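Long-range contacts in RV1873 (PDB 2JEK), which is of unknown function, a small, mainly helical mycobacterial protein of the DUF1810 family, without strands and with a right-handed superhelical fold: residues A[11-16]-A[57-62]; A[40-45]-A[80-85]; A[46-51]-A[135-140]; A[66-71]-A[110-115]; A[104-109]-A[124-129]. One frame throughout, in Å; residues are numbered along the deposited sequence.

Contact 1 (A[11-16]-A[57-62])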
# COMPACT_ATOMS: atom_id res chain seq x y z
N LYS A 11 -12.39 5.84 -7.82
CA LYS A 11 -11.95 7.06 -8.47
C LYS A 11 -11.23 8.02 -7.51
O LYS A 11 -10.36 8.78 -7.93
CB LYS A 11 -13.09 7.74 -9.23
CG LYS A 11 -14.13 8.43 -8.36
CD LYS A 11 -15.15 9.19 -9.21
CE LYS A 11 -16.30 9.71 -8.37
NZ LYS A 11 -15.91 10.78 -7.42
N ARG A 12 -11.56 7.97 -6.21
CA ARG A 12 -10.90 8.82 -5.24
C ARG A 12 -9.38 8.60 -5.26
O ARG A 12 -8.61 9.55 -5.12
CB ARG A 12 -11.49 8.64 -3.83
CG ARG A 12 -11.06 7.41 -3.02
CD ARG A 12 -11.94 7.33 -1.77
NE ARG A 12 -11.59 6.25 -0.84
CZ ARG A 12 -11.91 4.97 -1.01
NH1 ARG A 12 -12.53 4.58 -2.11
NH2 ARG A 12 -11.58 4.06 -0.10
N PHE A 13 -8.97 7.35 -5.48
CA PHE A 13 -7.54 7.05 -5.54
C PHE A 13 -6.93 7.54 -6.85
O PHE A 13 -5.84 8.10 -6.86
CB PHE A 13 -7.27 5.56 -5.36
CG PHE A 13 -7.65 5.02 -4.00
CD1 PHE A 13 -6.84 5.25 -2.90
CD2 PHE A 13 -8.80 4.25 -3.85
CE1 PHE A 13 -7.20 4.75 -1.66
CE2 PHE A 13 -9.16 3.73 -2.62
CZ PHE A 13 -8.34 3.97 -1.52
N VAL A 14 -7.65 7.35 -7.95
CA VAL A 14 -7.15 7.79 -9.24
C VAL A 14 -6.89 9.30 -9.23
O VAL A 14 -5.84 9.74 -9.66
CB VAL A 14 -8.13 7.44 -10.40
CG1 VAL A 14 -7.67 8.05 -11.72
CG2 VAL A 14 -8.29 5.92 -10.53
N TYR A 15 -7.83 10.07 -8.70
CA TYR A 15 -7.70 11.52 -8.70
C TYR A 15 -6.68 12.04 -7.70
O TYR A 15 -6.04 13.05 -7.94
CB TYR A 15 -9.06 12.20 -8.50
CG TYR A 15 -10.14 11.80 -9.50
CD1 TYR A 15 -9.84 11.60 -10.83
CD2 TYR A 15 -11.45 11.62 -9.08
CE1 TYR A 15 -10.83 11.22 -11.75
CE2 TYR A 15 -12.45 11.27 -9.98
CZ TYR A 15 -12.13 11.08 -11.31
OH TYR A 15 -13.09 10.71 -12.21
N ALA A 16 -6.55 11.36 -6.55
CA ALA A 16 -5.51 11.72 -5.57
C ALA A 16 -4.12 11.45 -6.14
O ALA A 16 -3.18 12.22 -5.94
CB ALA A 16 -5.70 10.95 -4.26
N TYR A 57 -9.05 7.71 2.61
CA TYR A 57 -8.32 6.83 1.70
C TYR A 57 -8.17 5.41 2.24
O TYR A 57 -7.51 4.57 1.61
CB TYR A 57 -6.97 7.46 1.30
CG TYR A 57 -7.21 8.70 0.47
CD1 TYR A 57 -7.77 8.61 -0.81
CD2 TYR A 57 -6.88 9.97 0.97
CE1 TYR A 57 -8.02 9.75 -1.58
CE2 TYR A 57 -7.12 11.12 0.20
CZ TYR A 57 -7.69 10.99 -1.07
OH TYR A 57 -7.93 12.11 -1.83
N GLY A 58 -8.80 5.16 3.38
CA GLY A 58 -8.83 3.83 3.96
C GLY A 58 -9.66 2.89 3.08
O GLY A 58 -10.66 3.30 2.47
N ILE A 59 -9.22 1.64 3.00
CA ILE A 59 -9.94 0.59 2.26
C ILE A 59 -11.01 0.03 3.18
O ILE A 59 -10.71 -0.32 4.33
CB ILE A 59 -8.95 -0.51 1.80
CG1 ILE A 59 -7.92 0.08 0.83
CG2 ILE A 59 -9.68 -1.73 1.19
CD1 ILE A 59 -8.44 0.33 -0.59
N SER A 60 -12.24 -0.06 2.69
CA SER A 60 -13.37 -0.40 3.57
C SER A 60 -13.41 -1.88 3.98
O SER A 60 -13.90 -2.22 5.05
CB SER A 60 -14.70 -0.02 2.91
OG SER A 60 -14.92 -0.76 1.73
N SER A 61 -12.91 -2.74 3.10
CA SER A 61 -13.12 -4.18 3.24
C SER A 61 -12.17 -4.94 2.34
O SER A 61 -11.56 -4.36 1.43
CB SER A 61 -14.56 -4.52 2.84
OG SER A 61 -14.76 -4.28 1.45
N LEU A 62 -12.06 -6.26 2.55
CA LEU A 62 -11.29 -7.08 1.61
C LEU A 62 -11.84 -6.98 0.18
O LEU A 62 -11.08 -6.98 -0.79
CB LEU A 62 -11.20 -8.55 2.06
CG LEU A 62 -10.06 -9.33 1.39
CD1 LEU A 62 -8.70 -8.87 1.92
CD2 LEU A 62 -10.23 -10.83 1.54
O HOH W 1 -9.55 11.91 -3.95

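Contact 2 (A[40-45]-A[80-85])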
# COMPACT_ATOMS: atom_id res chain seq x y z
N PHE A 40 -2.83 7.07 -0.29
CA PHE A 40 -3.52 6.75 -1.54
C PHE A 40 -2.60 6.10 -2.59
O PHE A 40 -3.02 5.88 -3.72
CB PHE A 40 -4.28 7.97 -2.08
CG PHE A 40 -3.46 9.22 -2.20
CD1 PHE A 40 -2.56 9.38 -3.26
CD2 PHE A 40 -3.58 10.24 -1.26
CE1 PHE A 40 -1.81 10.54 -3.38
CE2 PHE A 40 -2.84 11.41 -1.38
CZ PHE A 40 -1.95 11.55 -2.44
N VAL A 41 -1.37 5.78 -2.19
CA VAL A 41 -0.41 5.02 -3.01
C VAL A 41 -0.25 3.58 -2.47
O VAL A 41 -0.22 2.63 -3.25
CB VAL A 41 0.97 5.74 -3.09
CG1 VAL A 41 2.04 4.85 -3.76
CG2 VAL A 41 0.82 7.05 -3.85
N PHE A 42 -0.15 3.44 -1.14
CA PHE A 42 -0.09 2.14 -0.50
C PHE A 42 -1.25 2.08 0.49
O PHE A 42 -1.07 2.26 1.70
CB PHE A 42 1.25 1.96 0.23
CG PHE A 42 2.41 1.71 -0.70
CD1 PHE A 42 2.53 0.51 -1.39
CD2 PHE A 42 3.40 2.68 -0.86
CE1 PHE A 42 3.62 0.27 -2.23
CE2 PHE A 42 4.50 2.44 -1.69
CZ PHE A 42 4.60 1.24 -2.38
N PRO A 43 -2.46 1.84 -0.03
CA PRO A 43 -3.62 1.95 0.85
C PRO A 43 -3.68 0.88 1.92
O PRO A 43 -3.20 -0.24 1.73
CB PRO A 43 -4.81 1.81 -0.12
CG PRO A 43 -4.22 2.15 -1.48
CD PRO A 43 -2.86 1.53 -1.42
N GLN A 44 -4.27 1.25 3.05
CA GLN A 44 -4.44 0.33 4.17
C GLN A 44 -5.91 0.33 4.61
O GLN A 44 -6.69 1.20 4.21
CB GLN A 44 -3.54 0.75 5.34
CG GLN A 44 -3.95 2.08 5.99
CD GLN A 44 -3.05 2.48 7.12
OE1 GLN A 44 -3.47 3.16 8.05
NE2 GLN A 44 -1.80 2.07 7.05
N LEU A 45 -6.28 -0.64 5.45
CA LEU A 45 -7.65 -0.73 5.91
C LEU A 45 -8.08 0.50 6.68
O LEU A 45 -7.34 1.05 7.49
CB LEU A 45 -7.88 -1.94 6.80
CG LEU A 45 -8.05 -3.29 6.10
CD1 LEU A 45 -8.24 -4.39 7.15
CD2 LEU A 45 -9.22 -3.28 5.14
N GLU A 80 3.49 -1.89 -9.54
CA GLU A 80 4.66 -1.09 -9.92
C GLU A 80 5.37 -0.54 -8.69
O GLU A 80 6.59 -0.66 -8.55
CB GLU A 80 4.26 0.06 -10.85
CG GLU A 80 5.33 1.15 -10.98
CD GLU A 80 5.02 2.16 -12.06
OE1 GLU A 80 3.84 2.59 -12.16
OE2 GLU A 80 5.95 2.55 -12.79
N CYS A 81 4.60 0.04 -7.77
CA CYS A 81 5.18 0.69 -6.60
C CYS A 81 5.79 -0.33 -5.67
O CYS A 81 6.85 -0.09 -5.12
CB CYS A 81 4.12 1.53 -5.90
SG CYS A 81 3.64 3.01 -6.81
N THR A 82 5.12 -1.46 -5.49
CA THR A 82 5.66 -2.55 -4.67
C THR A 82 6.97 -3.07 -5.27
O THR A 82 7.95 -3.25 -4.54
CB THR A 82 4.62 -3.68 -4.57
OG1 THR A 82 3.43 -3.15 -3.97
CG2 THR A 82 5.13 -4.86 -3.74
N GLY A 83 6.97 -3.28 -6.59
CA GLY A 83 8.16 -3.77 -7.29
C GLY A 83 9.36 -2.84 -7.18
O GLY A 83 10.51 -3.29 -6.99
N LEU A 84 9.10 -1.53 -7.27
CA LEU A 84 10.16 -0.52 -7.10
C LEU A 84 10.80 -0.61 -5.72
O LEU A 84 12.03 -0.52 -5.59
CB LEU A 84 9.63 0.89 -7.37
CG LEU A 84 9.27 1.19 -8.83
CD1 LEU A 84 8.55 2.52 -8.93
CD2 LEU A 84 10.53 1.15 -9.70
N VAL A 85 9.98 -0.78 -4.69
CA VAL A 85 10.50 -0.92 -3.34
C VAL A 85 11.32 -2.20 -3.22
O VAL A 85 12.41 -2.20 -2.65
CB VAL A 85 9.37 -0.89 -2.27
CG1 VAL A 85 9.94 -1.13 -0.87
CG2 VAL A 85 8.64 0.46 -2.30

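Contact 3 (A[46-51]-A[135-140])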
# COMPACT_ATOMS: atom_id res chain seq x y z
N ARG A 46 -9.31 0.93 6.41
CA ARG A 46 -9.93 2.00 7.17
C ARG A 46 -10.05 1.51 8.61
O ARG A 46 -10.29 0.33 8.86
CB ARG A 46 -11.31 2.29 6.58
CG ARG A 46 -12.08 3.37 7.31
CD ARG A 46 -13.30 3.79 6.51
NE ARG A 46 -12.94 4.54 5.30
CZ ARG A 46 -13.58 4.45 4.14
NH1 ARG A 46 -14.61 3.61 4.00
NH2 ARG A 46 -13.18 5.18 3.11
N GLY A 47 -9.83 2.42 9.56
CA GLY A 47 -9.91 2.04 10.97
C GLY A 47 -8.53 1.90 11.58
O GLY A 47 -8.39 1.93 12.81
N LEU A 48 -7.51 1.76 10.75
CA LEU A 48 -6.13 1.73 11.26
C LEU A 48 -5.58 3.11 11.61
O LEU A 48 -4.85 3.25 12.59
CB LEU A 48 -5.20 1.02 10.27
CG LEU A 48 -5.49 -0.46 10.05
CD1 LEU A 48 -4.59 -0.99 8.94
CD2 LEU A 48 -5.29 -1.26 11.35
N GLY A 49 -5.89 4.11 10.79
CA GLY A 49 -5.50 5.49 11.07
C GLY A 49 -6.77 6.28 11.34
O GLY A 49 -7.84 5.90 10.87
N SER A 50 -6.66 7.37 12.08
CA SER A 50 -7.86 8.11 12.47
C SER A 50 -7.97 9.51 11.87
O SER A 50 -9.02 10.14 12.01
CB SER A 50 -8.01 8.15 13.99
OG SER A 50 -6.92 8.83 14.59
N SER A 51 -6.92 10.00 11.21
CA SER A 51 -6.98 11.32 10.58
C SER A 51 -7.99 11.30 9.42
O SER A 51 -8.18 10.25 8.80
CB SER A 51 -5.60 11.74 10.07
OG SER A 51 -5.23 10.95 8.95
N ASP A 135 1.12 -7.12 9.46
CA ASP A 135 0.51 -6.15 10.34
C ASP A 135 -0.57 -6.83 11.17
O ASP A 135 -1.59 -7.26 10.64
CB ASP A 135 -0.09 -5.01 9.53
CG ASP A 135 -0.58 -3.89 10.39
OD1 ASP A 135 0.26 -3.28 11.09
OD2 ASP A 135 -1.79 -3.61 10.38
N ARG A 136 -0.31 -6.89 12.47
CA ARG A 136 -1.17 -7.56 13.43
C ARG A 136 -2.62 -7.07 13.38
O ARG A 136 -3.55 -7.87 13.34
CB ARG A 136 -0.59 -7.32 14.83
CG ARG A 136 -1.41 -7.94 15.94
CD ARG A 136 -0.73 -7.75 17.30
NE ARG A 136 0.68 -8.15 17.29
CZ ARG A 136 1.12 -9.40 17.16
NH1 ARG A 136 0.29 -10.42 17.00
NH2 ARG A 136 2.43 -9.63 17.18
N ARG A 137 -2.78 -5.76 13.36
CA ARG A 137 -4.11 -5.15 13.40
C ARG A 137 -4.88 -5.43 12.11
O ARG A 137 -6.09 -5.64 12.14
CB ARG A 137 -3.99 -3.65 13.67
CG ARG A 137 -3.48 -3.33 15.09
CD ARG A 137 -3.11 -1.86 15.22
NE ARG A 137 -4.28 -1.01 15.37
CZ ARG A 137 -4.40 0.22 14.86
NH1 ARG A 137 -3.43 0.75 14.13
NH2 ARG A 137 -5.52 0.90 15.06
N THR A 138 -4.18 -5.46 10.97
CA THR A 138 -4.83 -5.78 9.69
C THR A 138 -5.33 -7.23 9.67
O THR A 138 -6.46 -7.51 9.24
CB THR A 138 -3.87 -5.54 8.51
OG1 THR A 138 -3.58 -4.13 8.42
CG2 THR A 138 -4.50 -5.97 7.19
N VAL A 139 -4.49 -8.16 10.10
CA VAL A 139 -4.89 -9.57 10.13
C VAL A 139 -6.13 -9.76 11.01
O VAL A 139 -7.06 -10.49 10.63
CB VAL A 139 -3.72 -10.51 10.58
CG1 VAL A 139 -4.19 -11.97 10.70
CG2 VAL A 139 -2.54 -10.41 9.62
N ALA A 140 -6.15 -9.07 12.14
CA ALA A 140 -7.29 -9.15 13.06
C ALA A 140 -8.57 -8.62 12.41
O ALA A 140 -9.62 -9.27 12.48
CB ALA A 140 -7.00 -8.43 14.36

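Contact 4 (A[66-71]-A[110-115])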
# COMPACT_ATOMS: atom_id res chain seq x y z
N GLN A 66 -9.91 -6.06 -3.25
CA GLN A 66 -9.96 -6.90 -4.46
C GLN A 66 -10.36 -6.08 -5.69
O GLN A 66 -9.76 -6.22 -6.76
CB GLN A 66 -10.89 -8.08 -4.25
CG GLN A 66 -10.33 -9.05 -3.22
CD GLN A 66 -11.22 -10.22 -2.91
OE1 GLN A 66 -12.44 -10.16 -3.07
NE2 GLN A 66 -10.61 -11.31 -2.44
N ALA A 67 -11.34 -5.21 -5.51
CA ALA A 67 -11.73 -4.29 -6.59
C ALA A 67 -10.59 -3.35 -6.98
O ALA A 67 -10.39 -3.03 -8.16
CB ALA A 67 -12.96 -3.50 -6.19
N TYR A 68 -9.83 -2.91 -5.98
CA TYR A 68 -8.69 -2.03 -6.21
C TYR A 68 -7.66 -2.72 -7.11
O TYR A 68 -7.16 -2.14 -8.09
CB TYR A 68 -8.09 -1.66 -4.85
CG TYR A 68 -7.02 -0.59 -4.87
CD1 TYR A 68 -7.29 0.71 -4.41
CD2 TYR A 68 -5.73 -0.88 -5.33
CE1 TYR A 68 -6.31 1.68 -4.42
CE2 TYR A 68 -4.75 0.10 -5.35
CZ TYR A 68 -5.05 1.37 -4.91
OH TYR A 68 -4.10 2.37 -4.90
N LEU A 69 -7.37 -3.98 -6.80
CA LEU A 69 -6.45 -4.77 -7.59
C LEU A 69 -6.93 -5.02 -9.02
O LEU A 69 -6.12 -5.09 -9.94
CB LEU A 69 -6.15 -6.09 -6.91
CG LEU A 69 -5.31 -6.00 -5.63
CD1 LEU A 69 -5.23 -7.38 -5.02
CD2 LEU A 69 -3.92 -5.48 -5.92
N GLN A 70 -8.24 -5.17 -9.18
CA GLN A 70 -8.82 -5.41 -10.51
C GLN A 70 -8.78 -4.16 -11.38
O GLN A 70 -8.81 -4.25 -12.62
CB GLN A 70 -10.27 -5.85 -10.39
CG GLN A 70 -10.48 -7.25 -9.86
CD GLN A 70 -11.96 -7.56 -9.67
OE1 GLN A 70 -12.70 -6.77 -9.06
NE2 GLN A 70 -12.39 -8.70 -10.18
N HIS A 71 -8.74 -2.99 -10.74
CA HIS A 71 -8.79 -1.72 -11.46
C HIS A 71 -7.56 -1.62 -12.36
O HIS A 71 -6.43 -1.79 -11.91
CB HIS A 71 -8.82 -0.55 -10.47
CG HIS A 71 -9.14 0.77 -11.09
ND1 HIS A 71 -8.21 1.48 -11.83
CD2 HIS A 71 -10.26 1.52 -11.07
CE1 HIS A 71 -8.76 2.60 -12.25
NE2 HIS A 71 -10.01 2.65 -11.81
N THR A 110 0.11 -6.30 3.89
CA THR A 110 -0.62 -7.34 4.61
C THR A 110 -2.03 -7.46 4.02
O THR A 110 -2.50 -8.56 3.72
CB THR A 110 -0.69 -7.04 6.11
OG1 THR A 110 0.65 -7.03 6.63
CG2 THR A 110 -1.51 -8.09 6.86
N LEU A 111 -2.69 -6.32 3.84
CA LEU A 111 -4.03 -6.29 3.25
C LEU A 111 -4.05 -6.89 1.85
O LEU A 111 -4.85 -7.80 1.56
CB LEU A 111 -4.53 -4.84 3.20
CG LEU A 111 -5.82 -4.60 2.41
CD1 LEU A 111 -6.99 -5.38 2.98
CD2 LEU A 111 -6.14 -3.11 2.36
N PHE A 112 -3.19 -6.40 0.96
CA PHE A 112 -3.25 -6.84 -0.43
C PHE A 112 -2.77 -8.27 -0.60
O PHE A 112 -3.27 -9.00 -1.45
CB PHE A 112 -2.59 -5.81 -1.35
CG PHE A 112 -3.42 -4.58 -1.51
CD1 PHE A 112 -4.53 -4.60 -2.36
CD2 PHE A 112 -3.15 -3.42 -0.78
CE1 PHE A 112 -5.34 -3.48 -2.50
CE2 PHE A 112 -3.97 -2.30 -0.92
CZ PHE A 112 -5.06 -2.32 -1.78
N ALA A 113 -1.86 -8.72 0.26
CA ALA A 113 -1.47 -10.12 0.27
C ALA A 113 -2.63 -11.05 0.63
O ALA A 113 -2.67 -12.19 0.16
CB ALA A 113 -0.29 -10.35 1.20
N ARG A 114 -3.55 -10.58 1.46
CA ARG A 114 -4.72 -11.37 1.86
C ARG A 114 -5.84 -11.26 0.84
O ARG A 114 -6.75 -12.10 0.80
CB ARG A 114 -5.22 -10.95 3.24
CG ARG A 114 -4.25 -11.20 4.40
CD ARG A 114 -4.19 -12.65 4.86
NE ARG A 114 -3.26 -12.81 5.99
CZ ARG A 114 -3.31 -13.81 6.87
NH1 ARG A 114 -4.24 -14.75 6.77
NH2 ARG A 114 -2.42 -13.86 7.85
N ALA A 115 -5.77 -10.24 -0.01
CA ALA A 115 -6.82 -9.98 -0.99
C ALA A 115 -6.77 -10.91 -2.20
O ALA A 115 -7.80 -11.17 -2.84
CB ALA A 115 -6.78 -8.51 -1.43

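Contact 5 (A[104-109]-A[124-129]). With SO4 (sulfate ion), chain B.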
# COMPACT_ATOMS: atom_id res chain seq x y z
N LYS A 104 2.66 1.87 7.82
CA LYS A 104 1.64 1.98 6.79
C LYS A 104 1.89 1.00 5.64
O LYS A 104 0.96 0.34 5.16
CB LYS A 104 1.57 3.42 6.26
CG LYS A 104 0.91 4.40 7.23
CD LYS A 104 0.67 5.75 6.55
CE LYS A 104 -0.01 6.75 7.49
NZ LYS A 104 -1.38 6.32 7.85
N LEU A 105 3.15 0.87 5.23
CA LEU A 105 3.49 -0.03 4.14
C LEU A 105 3.24 -1.47 4.56
O LEU A 105 2.66 -2.26 3.81
CB LEU A 105 4.94 0.14 3.73
CG LEU A 105 5.40 -0.74 2.57
CD1 LEU A 105 4.58 -0.51 1.31
CD2 LEU A 105 6.86 -0.49 2.28
N CYS A 106 3.66 -1.82 5.77
CA CYS A 106 3.38 -3.16 6.26
C CYS A 106 1.88 -3.46 6.22
O CYS A 106 1.46 -4.53 5.78
CB CYS A 106 3.94 -3.32 7.67
SG CYS A 106 3.75 -4.98 8.30
N SER A 107 1.06 -2.53 6.70
CA SER A 107 -0.38 -2.70 6.70
C SER A 107 -0.94 -2.86 5.29
O SER A 107 -1.82 -3.69 5.05
CB SER A 107 -1.07 -1.52 7.38
OG SER A 107 -0.61 -1.40 8.72
N SER A 108 -0.42 -2.06 4.35
CA SER A 108 -0.85 -2.15 2.96
C SER A 108 -0.50 -3.51 2.36
O SER A 108 -1.34 -4.17 1.75
CB SER A 108 -0.23 -1.01 2.14
OG SER A 108 -0.71 -1.02 0.81
N MET A 109 0.74 -3.94 2.52
CA MET A 109 1.15 -5.23 1.96
C MET A 109 0.38 -6.39 2.59
O MET A 109 0.02 -7.35 1.90
CB MET A 109 2.66 -5.44 2.13
CG MET A 109 3.55 -4.41 1.39
SD MET A 109 3.31 -4.43 -0.40
CE MET A 109 2.07 -3.16 -0.65
N ALA A 124 6.73 -10.88 -1.01
CA ALA A 124 8.17 -10.68 -1.16
C ALA A 124 8.64 -9.44 -0.40
O ALA A 124 9.71 -9.46 0.21
CB ALA A 124 8.56 -10.58 -2.63
N LEU A 125 7.84 -8.38 -0.44
CA LEU A 125 8.21 -7.15 0.27
C LEU A 125 8.23 -7.42 1.78
O LEU A 125 9.18 -7.05 2.48
CB LEU A 125 7.29 -5.98 -0.10
CG LEU A 125 7.83 -4.57 0.19
CD1 LEU A 125 7.15 -3.57 -0.73
CD2 LEU A 125 7.61 -4.17 1.66
N LEU A 126 7.19 -8.09 2.28
CA LEU A 126 7.15 -8.45 3.70
C LEU A 126 8.32 -9.34 4.10
O LEU A 126 8.91 -9.18 5.18
CB LEU A 126 5.81 -9.11 4.06
CG LEU A 126 4.58 -8.19 3.98
CD1 LEU A 126 3.28 -8.96 4.11
CD2 LEU A 126 4.63 -7.06 5.02
N ALA A 127 8.68 -10.28 3.22
CA ALA A 127 9.79 -11.20 3.49
C ALA A 127 11.12 -10.44 3.54
O ALA A 127 11.96 -10.69 4.41
CB ALA A 127 9.84 -12.30 2.43
N LYS A 128 11.31 -9.52 2.60
CA LYS A 128 12.59 -8.82 2.48
C LYS A 128 12.80 -7.80 3.59
O LYS A 128 13.91 -7.66 4.14
CB LYS A 128 12.70 -8.12 1.12
CG LYS A 128 14.00 -7.33 0.95
CD LYS A 128 14.22 -6.92 -0.48
CE LYS A 128 15.42 -5.98 -0.61
NZ LYS A 128 15.72 -5.67 -2.03
N TYR A 129 11.73 -7.09 3.93
CA TYR A 129 11.84 -5.89 4.76
C TYR A 129 11.25 -5.99 6.16
O TYR A 129 11.58 -5.15 7.01
CB TYR A 129 11.19 -4.72 4.05
CG TYR A 129 11.94 -4.24 2.85
CD1 TYR A 129 13.13 -3.51 3.00
CD2 TYR A 129 11.44 -4.45 1.57
CE1 TYR A 129 13.81 -3.04 1.91
CE2 TYR A 129 12.12 -3.97 0.45
CZ TYR A 129 13.31 -3.27 0.62
OH TYR A 129 13.96 -2.80 -0.47
S SO4 B . 16.79 -8.63 -3.76
O1 SO4 B . 17.92 -9.30 -4.40
O2 SO4 B . 17.19 -8.10 -2.46
O3 SO4 B . 15.67 -9.55 -3.62
O4 SO4 B . 16.41 -7.50 -4.61

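Contact 1 (A[11-16]-A[57-62])
The Arg12 guanidinium and the Tyr57 ring lie in nearly parallel planes, their side chains sliding past each other in opposite directions. One face of the guanidinium is covered by its neighbour Phe13, whose CE2 sits 3.3 Å above the plane and over its centre, while Gly58 meets it at the edge. The Phe13 ring in turn has Arg12 CG over one face, offset toward the rim, and Tyr57 O at its edge, 3.3 Å from CE1. Phe13 and Tyr57 pair obliquely, with their planes at 51°. At the edge of the Tyr57 ring a water links the two segments, giving a hydrogen to Arg12 O and bonding to Tyr57 OH at 2.7 Å; close by, Ala16 CB rests 3.7 Å from Tyr57 CE1.

Arg12 leaves its helix with CG between the backbone N and the carbonyl carbon (chi1 78°) and then runs extended past Tyr57. That course brings NH2 to Gly58 O at 2.8 Å, a bent bond of 131° that stays in the guanidinium plane but comes from above the carbonyl plane. Glu64 forms a salt bridge with the same nitrogen, and NE donates to Arg56 O. Farther along, Ile59 CD1 reaches Phe13 CZ at 3.8 Å. An arginine of helix 11-17 thus hydrogen-bonds to one carbonyl of the loop between helices 52-56 and 62-70 in the helical DUF1810 fold.

Contact 2 (A[40-45]-A[80-85])
Phe42 CZ drives into the helix at Cys81, 3.6 Å from CB, and this is the tight part of the contact. The ring has CG anti to its own carbonyl carbon (chi1 -74°), which directs its far end at the helix, where Cys81 O and Thr82 OG1 both lie in the ring plane at its edge. Thr82 OG1 is 3.8 Å from Phe42 CE1, but its polar bond is made elsewhere, to Leu78 O one turn back in the same helix. Cys81 SG stands 5.5 Å from the Phe42 ring centroid and 33° off the ring normal, an oblique sulfur-aromatic contact.

Packing is looser at the two flanks. Val41 touches Cys81 SG through CG1 alone, at 3.9 Å, and Val85 offers CG2 to Phe42 CZ at 4.1 Å. Even this looser side is not a solvent side: all five touching residues are buried, and the centre of the contact lies about 3 Å from the centre of the chain. Tyr21 and Leu28 of helix 21-29 lie against Cys81, and Leu105 and Ser108 of helix 101-115 against Phe42. This is the central core of the fold, where an aromatic residue of segment 40-45 plugs into the side of helix 74-87 between helices 21-29 and 101-115.

Contact 3 (A[46-51]-A[135-140])
Leu48, in the loop that leads to helix 52-56, packs on the capped first turn of helix 136-143. Its CD2 methyl lies 3.6 Å from Arg137 CB and also sits over the centre of one face of the Arg137 guanidinium, 3.8 Å above the plane. The other methyl, CD1, meets Thr138 OG1 at 3.3 Å, the two side chains crossing at about a right angle. Arg137 bends at chi3 (77°), which folds its guanidinium back over Leu48. From there NH1 reaches Leu48 O at 3.3 Å, in the carbonyl plane and on a lone pair, and NH2 adds a weak bond to the same oxygen.

Asp135 is the N-cap of this helix: its OD2 accepts from Thr138 N at 3.1 Å, from above the carboxylate plane, and from Thr138 OG1 at 2.7 Å, on the anti side. Ser107 OG probably bonds to the same oxygen. This grip holds the Thr138 hydroxyl beside Leu48. On the helix 101-115 side, Thr110 and Ser107 touch Thr138, and Thr110 OG1 bonds to Asp135 N.

Contact 4 (A[66-71]-A[110-115])
Gln66 NE2 gives a hydrogen to Ala115 O at 2.8 Å with an N-H...O angle of 157°. The oxygen lies in the amide plane, while the donor is somewhat tilted from the carbonyl plane. Extended beyond CG, the Gln66 side chain reaches the last turn of helix 101-115 and passes CG within 4.0 Å of Ala115 CB. The Ala115 carbonyl, at the end of that helix, thus finds a side-chain donor from the other helix.

The rest of the contact is apolar. Leu69 packs on Phe112, its CG 3.6 Å from Phe112 CD1, and its CD1 lies in the plane of that ring at the edge as well as 4.1 Å from Ala115 CB. Phe112 also points CZ over one face of the Tyr68 ring, 3.9 Å above the plane and offset toward the rim; the two planes stand 52° apart, an oblique pair. Leu78 of helix 74-87 packs against Tyr68, Leu69 and Phe112 alike, closing the cluster from a third helix. The axes of 66-70 and 110-115 pass 10.1 Å apart at a crossing angle of -83°, a nearly perpendicular helix-on-helix packing within an all-helical fold.

Contact 5 (A[104-109]-A[124-129])
Helices 104-109 and 124-129 run broadly antiparallel, at 141° between their directions, with their axes 10.1 Å apart at closest approach and Cys106 level with Leu126. Leu125 and Leu126 on one side and Met109 on the other carry most of the contact. Leu105 and Leu125 meet tip to tip, CD2 to CD2 at 3.8 Å. Met109 crosses Leu125 at about a right angle: its chain is bent at chi2 (-61°) and again at chi3, and this brings SD 3.9 Å from Leu125 CD1, while CG comes near CD2.

Leu126 takes the neighbouring position. Its CG lies 3.8 Å from Met109 CB, and its CD2 methyl fits between that carbon and Cys106 SG, which is 4.0 Å away. Thr82 of helix 74-87 touches both Met109 and Leu125, so a third helix covers one flank. On the outer side of 124-129, Lys128 extends to a sulfate ion, probably from the crystallisation liquor, with NZ 2.9 Å from its O2; the same nitrogen bonds to Asn86 O and Val88 O.

All five touching side chains are buried, and what passes between the helices is apolar contact through methyls, methylenes and sulfur. The pairing therefore probably depends mainly on hydrophobic burial, while the charged group of Lys128 is kept to the far side.

How the contacts relate
From the N terminus, contact 1 closes the first loop, bringing helix 11-17 to the segment before helix 62-70. Contact 2 opens within that loop and crosses it, running from 40-45 to helix 74-87. Contact 3 starts directly after, at 46-51, and crosses both; it spans the longest stretch, reaching helix 136-143, and encloses contacts 4 and 5. These two cross each other and share helix 101-115, which meets helix 62-70 in contact 4 and helix 120-129 in contact 5. Contact 4 also crosses contact 2. Ile59 bonds through its backbone to Gln44 and Arg46, joining contact 1 to contacts 2 and 3, while Tyr129 OH reaches Val85 O between contacts 2 and 5.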